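Local atomic coordinates of PipY (Synechococcus elongatus, PDB entry 5NLC), a protein that binds the vitamin B6 cofactor pyridoxal 5'-phosphate in a modified TIM barrel and is probably involved in keeping the supply of that cofactor in balance. Residues Q3-R12 / A32-Q41; A78-H89 / I103-C114. All blocks are in the same frame, centred on the assembly; numbering follows the deposited sequence.

Contact 1: Q3-R12 / A32-Q41; sequences QIAERLASLR and AIREAYAAGQ
Ile-4, Ala-5 and Leu-8 of the N-terminal helix pack on Ala-36, Ala-39 and Gly-40 at the C-terminal end of helix 30-38, a helix-helix contact outside the barrel. The axes of segments 4-12 and 32-38 cross at -53°, 9.3 Å apart at their closest; the backbones come nearest where Ala-5 meets Ala-39, with Ala-39 CB 3.7 Å from Ala-5 CA. Ile-4 rests CG2 on Ala-36, while CD1 crosses the Glu-35 chain and touches its CD at 3.7 Å. Two waters donate to Glu-35 OE2; one accepts from Ile-4 N and also donates to Gln-3 OE1, the other accepts from Ala-5 N. At the far end, extended Arg-12 bonds through NH2 to Gly-40 O at 2.8 Å, above the carbonyl plane and bent (N-H...O 136°). Leu-8 CD2 covers one face of that guanidinium. Gly-40, at positive phi, closes helix 30-38 in a Schellman motif; a side chain here would hit Arg-12 NH1 and the Ala-39 carbonyl. Gln-41 OE1, 3.3 Å from Leu-8 CD1, accepts from a water shared with Arg-12 NH2, whereas NE2 bonds to Leu-21 O and His-43 O. Ala-36 also touches Phe-44, and Leu-8 meets Leu-215, placing the pair against strand 43-46 and the C-terminal loop.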
loop_
_atom_site.group_PDB
_atom_site.type_symbol
_atom_site.label_atom_id
_atom_site.label_comp_id
_atom_site.label_asym_id
_atom_site.label_seq_id
_atom_site.Cartn_x
_atom_site.Cartn_y
_atom_site.Cartn_z
ATOM N N GLN A 3 15.658 4.819 20.231
ATOM C CA GLN A 3 15.067 6.022 19.667
ATOM C C GLN A 3 14.634 5.710 18.229
ATOM O O GLN A 3 15.102 4.779 17.584
ATOM C CB GLN A 3 16.066 7.190 19.591
ATOM C CG GLN A 3 16.827 7.532 20.872
ATOM C CD GLN A 3 16.030 8.287 21.904
ATOM O OE1 GLN A 3 15.029 8.954 21.575
ATOM N NE2 GLN A 3 16.494 8.227 23.182
ATOM N N ILE A 4 13.756 6.544 17.713
ATOM C CA ILE A 4 13.288 6.369 16.365
ATOM C C ILE A 4 14.428 6.421 15.339
ATOM O O ILE A 4 14.457 5.599 14.413
ATOM C CB ILE A 4 12.149 7.332 16.049
ATOM C CG1 ILE A 4 10.912 7.013 16.944
ATOM C CG2 ILE A 4 11.804 7.266 14.583
ATOM C CD1 ILE A 4 9.817 8.087 16.928
ATOM N N ALA A 5 15.361 7.345 15.477
ATOM C CA ALA A 5 16.405 7.459 14.447
ATOM C C ALA A 5 17.205 6.148 14.355
ATOM O O ALA A 5 17.560 5.696 13.255
ATOM C CB ALA A 5 17.351 8.612 14.728
ATOM N N GLU A 6 17.478 5.572 15.530
ATOM C CA GLU A 6 18.286 4.357 15.641
ATOM C C GLU A 6 17.543 3.158 15.028
ATOM O O GLU A 6 18.106 2.345 14.261
ATOM C CB GLU A 6 18.619 4.085 17.116
ATOM C CG GLU A 6 19.496 5.144 17.768
ATOM C CD GLU A 6 19.684 4.922 19.282
ATOM O OE1 GLU A 6 20.830 4.662 19.684
ATOM O OE2 GLU A 6 18.710 5.013 20.085
ATOM N N ARG A 7 16.264 3.058 15.349
ATOM C CA ARG A 7 15.401 2.007 14.767
ATOM C C ARG A 7 15.321 2.099 13.238
ATOM O O ARG A 7 15.427 1.071 12.498
ATOM C CB ARG A 7 14.017 2.073 15.409
ATOM C CG ARG A 7 13.938 1.647 16.874
ATOM C CD ARG A 7 12.589 2.066 17.414
ATOM N NE ARG A 7 12.327 1.501 18.712
ATOM C CZ ARG A 7 11.913 0.254 18.934
ATOM N NH1 ARG A 7 11.712 -0.609 17.951
ATOM N NH2 ARG A 7 11.740 -0.153 20.185
ATOM N N LEU A 8 15.109 3.316 12.739
ATOM C CA LEU A 8 15.050 3.528 11.285
ATOM C C LEU A 8 16.384 3.136 10.626
ATOM O O LEU A 8 16.378 2.514 9.577
ATOM C CB LEU A 8 14.713 4.986 10.908
ATOM C CG LEU A 8 14.596 5.212 9.400
ATOM C CD1 LEU A 8 13.481 4.352 8.824
ATOM C CD2 LEU A 8 14.288 6.651 9.020
ATOM N N ALA A 9 17.507 3.529 11.205
ATOM C CA ALA A 9 18.837 3.168 10.684
ATOM C C ALA A 9 19.072 1.661 10.586
ATOM O O ALA A 9 19.764 1.141 9.653
ATOM C CB ALA A 9 19.928 3.762 11.544
ATOM N N SER A 10 18.561 0.968 11.592
ATOM C CA SER A 10 18.731 -0.454 11.685
ATOM C C SER A 10 17.916 -1.117 10.610
ATOM O O SER A 10 18.421 -1.999 9.882
ATOM C CB SER A 10 18.382 -0.928 13.089
ATOM O OG SER A 10 18.469 -2.305 13.138
ATOM N N LEU A 11 16.663 -0.694 10.459
ATOM C CA LEU A 11 15.839 -1.238 9.383
ATOM C C LEU A 11 16.380 -0.959 8.019
ATOM O O LEU A 11 16.488 -1.892 7.174
ATOM C CB LEU A 11 14.461 -0.683 9.459
ATOM C CG LEU A 11 13.672 -1.163 10.629
ATOM C CD1 LEU A 11 12.612 -0.124 11.019
ATOM C CD2 LEU A 11 13.046 -2.475 10.254
ATOM N N ARG A 12 16.729 0.296 7.764
ATOM C CA ARG A 12 17.275 0.630 6.444
ATOM C C ARG A 12 18.562 -0.183 6.137
ATOM O O ARG A 12 18.797 -0.517 4.979
ATOM C CB ARG A 12 17.563 2.125 6.308
ATOM C CG ARG A 12 16.298 2.927 6.227
ATOM C CD ARG A 12 16.628 4.422 6.244
ATOM N NE ARG A 12 15.488 5.198 5.717
ATOM C CZ ARG A 12 15.502 6.497 5.369
ATOM N NH1 ARG A 12 16.611 7.250 5.485
ATOM N NH2 ARG A 12 14.369 7.052 4.917
ATOM N N ALA A 32 5.601 12.117 16.889
ATOM C CA ALA A 32 6.394 10.955 16.497
ATOM C C ALA A 32 6.676 10.942 15.012
ATOM O O ALA A 32 7.787 10.600 14.621
ATOM C CB ALA A 32 5.686 9.666 16.877
ATOM N N ILE A 33 5.690 11.323 14.204
ATOM C CA ILE A 33 5.868 11.499 12.755
ATOM C C ILE A 33 6.915 12.573 12.467
ATOM O O ILE A 33 7.790 12.333 11.616
ATOM C CB ILE A 33 4.540 11.817 12.011
ATOM C CG1 ILE A 33 3.619 10.588 12.136
ATOM C CG2 ILE A 33 4.796 12.187 10.554
ATOM C CD1 ILE A 33 2.203 10.837 11.632
ATOM N N ARG A 34 6.901 13.706 13.190
ATOM C CA ARG A 34 7.958 14.676 13.019
ATOM C C ARG A 34 9.314 14.158 13.389
ATOM O O ARG A 34 10.282 14.381 12.625
ATOM C CB ARG A 34 7.711 15.952 13.793
ATOM C CG ARG A 34 6.537 16.757 13.263
ATOM C CD ARG A 34 6.571 18.169 13.809
ATOM N NE ARG A 34 5.471 18.940 13.189
ATOM C CZ ARG A 34 5.447 19.450 11.979
ATOM N NH1 ARG A 34 6.483 19.436 11.203
ATOM N NH2 ARG A 34 4.345 20.045 11.565
ATOM N N GLU A 35 9.418 13.416 14.505
ATOM C CA GLU A 35 10.684 12.764 14.850
ATOM C C GLU A 35 11.200 11.800 13.737
ATOM O O GLU A 35 12.410 11.799 13.421
ATOM C CB GLU A 35 10.625 12.103 16.243
ATOM C CG GLU A 35 11.924 11.562 16.780
ATOM C CD GLU A 35 11.838 10.980 18.195
ATOM O OE1 GLU A 35 10.850 11.256 18.966
ATOM O OE2 GLU A 35 12.764 10.224 18.560
ATOM N N ALA A 36 10.297 10.989 13.189
ATOM C CA ALA A 36 10.642 10.108 12.106
ATOM C C ALA A 36 11.074 10.820 10.875
ATOM O O ALA A 36 12.035 10.404 10.222
ATOM C CB ALA A 36 9.517 9.142 11.799
ATOM N N TYR A 37 10.386 11.893 10.546
ATOM C CA TYR A 37 10.759 12.754 9.427
ATOM C C TYR A 37 12.181 13.327 9.570
ATOM O O TYR A 37 12.998 13.302 8.631
ATOM C CB TYR A 37 9.690 13.815 9.224
ATOM C CG TYR A 37 9.863 14.629 7.958
ATOM C CD1 TYR A 37 10.780 15.671 7.920
ATOM C CD2 TYR A 37 9.115 14.365 6.835
ATOM C CE1 TYR A 37 10.967 16.438 6.770
ATOM C CE2 TYR A 37 9.273 15.159 5.665
ATOM C CZ TYR A 37 10.200 16.162 5.661
ATOM O OH TYR A 37 10.434 16.920 4.548
ATOM N N ALA A 38 12.509 13.764 10.770
ATOM C CA ALA A 38 13.832 14.304 11.014
ATOM C C ALA A 38 14.880 13.252 10.829
ATOM O O ALA A 38 15.966 13.560 10.463
ATOM C CB ALA A 38 13.891 14.837 12.447
ATOM N N ALA A 39 14.547 12.007 11.102
ATOM C CA ALA A 39 15.492 10.901 10.890
ATOM C C ALA A 39 15.571 10.444 9.444
ATOM O O ALA A 39 16.412 9.614 9.155
ATOM C CB ALA A 39 15.106 9.711 11.750
ATOM N N GLY A 40 14.734 10.969 8.561
ATOM C CA GLY A 40 14.815 10.691 7.129
ATOM C C GLY A 40 13.561 9.973 6.568
ATOM O O GLY A 40 13.491 9.716 5.353
ATOM N N GLN A 41 12.571 9.641 7.414
ATOM C CA GLN A 41 11.403 8.947 6.909
ATOM C C GLN A 41 10.463 9.890 6.181
ATOM O O GLN A 41 10.177 11.022 6.676
ATOM C CB GLN A 41 10.681 8.257 8.042
ATOM C CG GLN A 41 9.535 7.338 7.657
ATOM C CD GLN A 41 9.948 6.143 6.846
ATOM O OE1 GLN A 41 11.094 5.686 6.965
ATOM N NE2 GLN A 41 9.029 5.621 5.980
HETATM O O HOH W 1 12.689 8.194 20.011
HETATM O O HOH W 2 14.887 9.926 16.790
HETATM O O HOH W 3 12.691 4.876 5.118
#

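Contact 2: A78-H89 / I103-C114; sequences ARKAVEHFDWIH and IAGELGRSPKLC. With PO4 (phosphate ion), chain C.
Trp-87 and Lys-112 meet where parallel strands pair: Lys-112 CB sits 3.6 Å from the centroid of the Trp-87 six-membered ring, almost on its normal, a CH-pi contact. Cys-114 SG approaches the same ring at its edge, 4.1 Å from CZ3. Replacing the tryptophan with an alanine would probably leave the stem of Lys-112 without its flat support and open a gap beside Cys-114. Trp-87 pairs with Lys-112 and Ile-88 with Leu-113, a register set by Lys-112 N to Asp-86 O, Ile-88 N to Lys-112 O and Cys-114 N to Ile-88 O. On the other sheet face Ile-88 meets Pro-111 and Leu-113. Between the helices, Val-82 packs on Ile-103, Ala-104 and Leu-107. Outermost, with CG anti to N (chi1 -175°) and a bend at chi3, Arg-79 NH2 reaches Glu-106 OE1 at 2.7 Å in a nearly coplanar salt bridge. Its NE and NH2 also bind a phosphate ion, probably from crystallisation. His-89, bonded to His-68, lies about 6 Å, side chain to side chain, from Arg-210, which binds pyridoxal phosphate in the cofactor-bound protein; none is present here. Strand 87-91, helix 94-107 and strand 112-116 form a beta-alpha-beta crossover of the kind that builds TIM barrels; helix 78-84, leading into strand 87-91, packs beside helix 94-107.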
loop_
_atom_site.group_PDB
_atom_site.type_symbol
_atom_site.label_atom_id
_atom_site.label_comp_id
_atom_site.label_asym_id
_atom_site.label_seq_id
_atom_site.Cartn_x
_atom_site.Cartn_y
_atom_site.Cartn_z
ATOM N N ALA A 78 -14.360 7.050 -0.519
ATOM C CA ALA A 78 -13.407 7.158 -1.612
ATOM C C ALA A 78 -13.058 8.642 -1.843
ATOM O O ALA A 78 -11.942 8.944 -2.136
ATOM C CB ALA A 78 -13.935 6.493 -2.863
ATOM N N ARG A 79 -14.025 9.559 -1.685
ATOM C CA ARG A 79 -13.751 10.957 -1.931
ATOM C C ARG A 79 -12.697 11.506 -0.977
ATOM O O ARG A 79 -11.748 12.157 -1.395
ATOM C CB ARG A 79 -15.045 11.753 -1.849
ATOM C CG ARG A 79 -14.911 13.219 -2.208
ATOM C CD ARG A 79 -16.302 13.903 -2.178
ATOM N NE ARG A 79 -16.970 13.537 -3.402
ATOM C CZ ARG A 79 -16.749 14.099 -4.597
ATOM N NH1 ARG A 79 -15.949 15.151 -4.757
ATOM N NH2 ARG A 79 -17.372 13.615 -5.645
ATOM N N LYS A 80 -12.881 11.270 0.326
ATOM C CA LYS A 80 -11.871 11.672 1.291
ATOM C C LYS A 80 -10.523 10.999 1.052
ATOM O O LYS A 80 -9.508 11.600 1.290
ATOM C CB LYS A 80 -12.342 11.446 2.726
ATOM C CG LYS A 80 -13.440 12.435 3.146
ATOM C CD LYS A 80 -13.948 12.029 4.519
ATOM C CE LYS A 80 -14.814 13.122 5.166
ATOM N NZ LYS A 80 -15.827 12.473 6.043
ATOM N N ALA A 81 -10.504 9.743 0.639
ATOM C CA ALA A 81 -9.231 9.071 0.333
ATOM C C ALA A 81 -8.489 9.727 -0.834
ATOM O O ALA A 81 -7.295 9.944 -0.766
ATOM C CB ALA A 81 -9.497 7.610 0.018
ATOM N N VAL A 82 -9.224 10.104 -1.900
ATOM C CA VAL A 82 -8.595 10.795 -3.011
ATOM C C VAL A 82 -8.020 12.145 -2.559
ATOM O O VAL A 82 -6.949 12.551 -2.983
ATOM C CB VAL A 82 -9.547 10.930 -4.194
ATOM C CG1 VAL A 82 -8.918 11.762 -5.312
ATOM C CG2 VAL A 82 -9.921 9.562 -4.735
ATOM N N GLU A 83 -8.733 12.812 -1.670
ATOM C CA GLU A 83 -8.356 14.157 -1.275
ATOM C C GLU A 83 -7.107 14.130 -0.394
ATOM O O GLU A 83 -6.320 15.051 -0.500
ATOM C CB GLU A 83 -9.511 14.870 -0.536
ATOM C CG GLU A 83 -10.678 15.346 -1.440
ATOM C CD GLU A 83 -11.895 15.901 -0.646
ATOM O OE1 GLU A 83 -12.102 15.518 0.528
ATOM O OE2 GLU A 83 -12.662 16.715 -1.212
ATOM N N HIS A 84 -6.937 13.074 0.428
ATOM C CA HIS A 84 -5.956 13.020 1.494
ATOM C C HIS A 84 -4.791 12.061 1.288
ATOM O O HIS A 84 -3.880 12.169 2.028
ATOM C CB HIS A 84 -6.637 12.719 2.837
ATOM C CG HIS A 84 -7.510 13.847 3.291
ATOM N ND1 HIS A 84 -7.043 14.880 4.075
ATOM C CD2 HIS A 84 -8.791 14.152 2.978
ATOM C CE1 HIS A 84 -8.013 15.783 4.211
ATOM N NE2 HIS A 84 -9.093 15.338 3.597
ATOM N N PHE A 85 -4.847 11.102 0.374
ATOM C CA PHE A 85 -3.776 10.131 0.250
ATOM C C PHE A 85 -3.100 10.262 -1.102
ATOM O O PHE A 85 -3.734 10.461 -2.131
ATOM C CB PHE A 85 -4.334 8.735 0.487
ATOM C CG PHE A 85 -4.661 8.471 1.961
ATOM C CD1 PHE A 85 -3.682 8.016 2.820
ATOM C CD2 PHE A 85 -5.911 8.678 2.445
ATOM C CE1 PHE A 85 -3.945 7.804 4.165
ATOM C CE2 PHE A 85 -6.220 8.476 3.774
ATOM C CZ PHE A 85 -5.241 8.028 4.647
ATOM N N ASP A 86 -1.819 10.043 -1.129
ATOM C CA ASP A 86 -1.022 9.962 -2.351
ATOM C C ASP A 86 -1.102 8.548 -2.995
ATOM O O ASP A 86 -1.147 8.427 -4.206
ATOM C CB ASP A 86 0.434 10.311 -1.966
ATOM C CG ASP A 86 0.529 11.704 -1.363
ATOM O OD1 ASP A 86 0.132 12.619 -2.131
ATOM O OD2 ASP A 86 0.837 11.855 -0.150
ATOM N N TRP A 87 -1.097 7.529 -2.153
ATOM C CA TRP A 87 -1.172 6.121 -2.489
ATOM C C TRP A 87 -2.333 5.481 -1.770
ATOM O O TRP A 87 -2.534 5.708 -0.526
ATOM C CB TRP A 87 0.082 5.332 -2.039
ATOM C CG TRP A 87 1.276 5.521 -2.908
ATOM C CD1 TRP A 87 2.102 6.565 -2.875
ATOM C CD2 TRP A 87 1.780 4.638 -3.922
ATOM N NE1 TRP A 87 3.085 6.442 -3.821
ATOM C CE2 TRP A 87 2.921 5.248 -4.461
ATOM C CE3 TRP A 87 1.368 3.408 -4.435
ATOM C CZ2 TRP A 87 3.641 4.699 -5.532
ATOM C CZ3 TRP A 87 2.141 2.818 -5.453
ATOM C CH2 TRP A 87 3.203 3.489 -6.021
ATOM N N ILE A 88 -3.070 4.651 -2.508
ATOM C CA ILE A 88 -4.118 3.833 -1.914
ATOM C C ILE A 88 -3.805 2.398 -2.273
ATOM O O ILE A 88 -3.849 2.047 -3.454
ATOM C CB ILE A 88 -5.522 4.256 -2.423
ATOM C CG1 ILE A 88 -5.774 5.710 -2.117
ATOM C CG2 ILE A 88 -6.565 3.287 -1.862
ATOM C CD1 ILE A 88 -7.014 6.273 -2.770
ATOM N N HIS A 89 -3.446 1.573 -1.268
ATOM C CA HIS A 89 -2.976 0.188 -1.524
ATOM C C HIS A 89 -4.075 -0.842 -1.588
ATOM O O HIS A 89 -3.853 -1.935 -2.074
ATOM C CB HIS A 89 -1.949 -0.235 -0.469
ATOM C CG HIS A 89 -0.688 0.561 -0.517
ATOM N ND1 HIS A 89 0.526 -0.020 -0.807
ATOM C CD2 HIS A 89 -0.435 1.887 -0.306
ATOM C CE1 HIS A 89 1.471 0.911 -0.763
ATOM N NE2 HIS A 89 0.924 2.073 -0.450
ATOM N N ILE A 103 -13.888 10.179 -9.092
ATOM C CA ILE A 103 -13.623 11.212 -8.112
ATOM C C ILE A 103 -12.334 11.924 -8.400
ATOM O O ILE A 103 -12.303 13.169 -8.361
ATOM C CB ILE A 103 -13.626 10.656 -6.678
ATOM C CG1 ILE A 103 -15.045 10.161 -6.304
ATOM C CG2 ILE A 103 -13.216 11.744 -5.676
ATOM C CD1 ILE A 103 -15.049 9.184 -5.099
ATOM N N ALA A 104 -11.276 11.161 -8.736
ATOM C CA ALA A 104 -9.980 11.740 -9.142
ATOM C C ALA A 104 -10.153 12.763 -10.291
ATOM O O ALA A 104 -9.638 13.881 -10.181
ATOM C CB ALA A 104 -8.992 10.662 -9.508
ATOM N N GLY A 105 -10.923 12.399 -11.298
ATOM C CA GLY A 105 -11.224 13.282 -12.438
ATOM C C GLY A 105 -11.966 14.558 -12.060
ATOM O O GLY A 105 -11.631 15.663 -12.527
ATOM N N GLU A 106 -12.929 14.422 -11.165
ATOM C CA GLU A 106 -13.671 15.603 -10.635
ATOM C C GLU A 106 -12.757 16.539 -9.839
ATOM O O GLU A 106 -12.830 17.756 -10.005
ATOM C CB GLU A 106 -14.822 15.155 -9.737
ATOM C CG GLU A 106 -15.923 14.355 -10.442
ATOM C CD GLU A 106 -17.041 13.855 -9.498
ATOM O OE1 GLU A 106 -17.012 14.218 -8.273
ATOM O OE2 GLU A 106 -17.929 13.093 -10.024
ATOM N N LEU A 107 -11.916 15.994 -8.983
ATOM C CA LEU A 107 -10.992 16.807 -8.179
ATOM C C LEU A 107 -9.663 17.223 -8.843
ATOM O O LEU A 107 -8.912 17.976 -8.235
ATOM C CB LEU A 107 -10.657 16.120 -6.847
ATOM C CG LEU A 107 -11.860 15.711 -5.942
ATOM C CD1 LEU A 107 -11.352 14.846 -4.813
ATOM C CD2 LEU A 107 -12.687 16.909 -5.491
ATOM N N GLY A 108 -9.357 16.720 -10.023
ATOM C CA GLY A 108 -8.065 16.994 -10.688
ATOM C C GLY A 108 -6.877 16.384 -9.925
ATOM O O GLY A 108 -5.823 16.991 -9.765
ATOM N N ARG A 109 -7.091 15.213 -9.388
ATOM C CA ARG A 109 -6.031 14.507 -8.650
ATOM C C ARG A 109 -5.808 13.156 -9.300
ATOM O O ARG A 109 -6.594 12.731 -10.112
ATOM C CB ARG A 109 -6.356 14.327 -7.161
ATOM C CG ARG A 109 -6.518 15.588 -6.311
ATOM C CD ARG A 109 -5.375 16.602 -6.407
ATOM N NE ARG A 109 -5.599 17.809 -5.590
ATOM C CZ ARG A 109 -6.050 18.984 -6.012
ATOM N NH1 ARG A 109 -6.382 19.228 -7.257
ATOM N NH2 ARG A 109 -6.166 19.954 -5.132
ATOM N N SER A 110 -4.687 12.501 -8.945
ATOM C CA SER A 110 -4.360 11.212 -9.514
ATOM C C SER A 110 -3.729 10.346 -8.442
ATOM O O SER A 110 -2.488 10.325 -8.325
ATOM C CB SER A 110 -3.356 11.426 -10.617
ATOM O OG SER A 110 -3.198 10.228 -11.339
ATOM N N PRO A 111 -4.555 9.613 -7.669
ATOM C CA PRO A 111 -3.889 8.699 -6.678
ATOM C C PRO A 111 -3.108 7.577 -7.341
ATOM O O PRO A 111 -3.549 7.069 -8.390
ATOM C CB PRO A 111 -5.055 8.124 -5.898
ATOM C CG PRO A 111 -6.216 8.267 -6.807
ATOM C CD PRO A 111 -6.014 9.536 -7.573
ATOM N N LYS A 112 -1.996 7.168 -6.711
ATOM C CA LYS A 112 -1.322 5.965 -7.064
ATOM C C LYS A 112 -1.972 4.769 -6.326
ATOM O O LYS A 112 -2.248 4.840 -5.107
ATOM C CB LYS A 112 0.179 6.094 -6.801
ATOM C CG LYS A 112 0.842 7.006 -7.802
ATOM C CD LYS A 112 2.245 7.343 -7.414
ATOM C CE LYS A 112 2.571 8.804 -7.668
ATOM N NZ LYS A 112 4.050 8.895 -7.917
ATOM N N LEU A 113 -2.262 3.684 -7.071
ATOM C CA LEU A 113 -3.088 2.575 -6.600
ATOM C C LEU A 113 -2.315 1.297 -6.685
ATOM O O LEU A 113 -1.556 1.085 -7.648
ATOM C CB LEU A 113 -4.348 2.436 -7.415
ATOM C CG LEU A 113 -5.214 3.685 -7.600
ATOM C CD1 LEU A 113 -6.445 3.280 -8.363
ATOM C CD2 LEU A 113 -5.663 4.309 -6.328
ATOM N N CYS A 114 -2.449 0.494 -5.638
ATOM C CA CYS A 114 -2.225 -0.924 -5.749
ATOM C C CYS A 114 -3.579 -1.631 -5.736
ATOM O O CYS A 114 -4.571 -1.217 -5.081
ATOM C CB CYS A 114 -1.278 -1.471 -4.663
ATOM S SG CYS A 114 0.409 -0.790 -4.785
HETATM P P PO4 C . -19.102 10.526 -4.535
HETATM O O1 PO4 C . -18.318 9.350 -5.046
HETATM O O2 PO4 C . -18.486 11.032 -3.248
HETATM O O3 PO4 C . -19.069 11.614 -5.589
HETATM O O4 PO4 C . -20.540 10.100 -4.316
HETATM O O HOH W 4 -16.523 16.375 -7.316
HETATM O O HOH W 5 -0.589 10.479 -6.073
#

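Overall arrangement
Contacts 1 and 2 follow one another along the chain, the first complete before the second begins, and their centres lie 27 Å apart. About 10 Å separates their nearest atoms, so they do not touch. What joins them is the parallel sheet: helix 30-38 of contact 1 follows strand 20-24 and precedes strand 43-46 along the chain, and strand 66-69 intervenes between 43-46 and the paired strands 87-91 and 112-116 of contact 2. Contact 1 joins helices outside the sheet, whereas contact 2 spans both helix and strand layers. The side chains of Gln-41 and His-89 lie about 10 Å and 6 Å, respectively, from that of Arg-210; the cofactor is absent here, but contact 2 lies nearer its site.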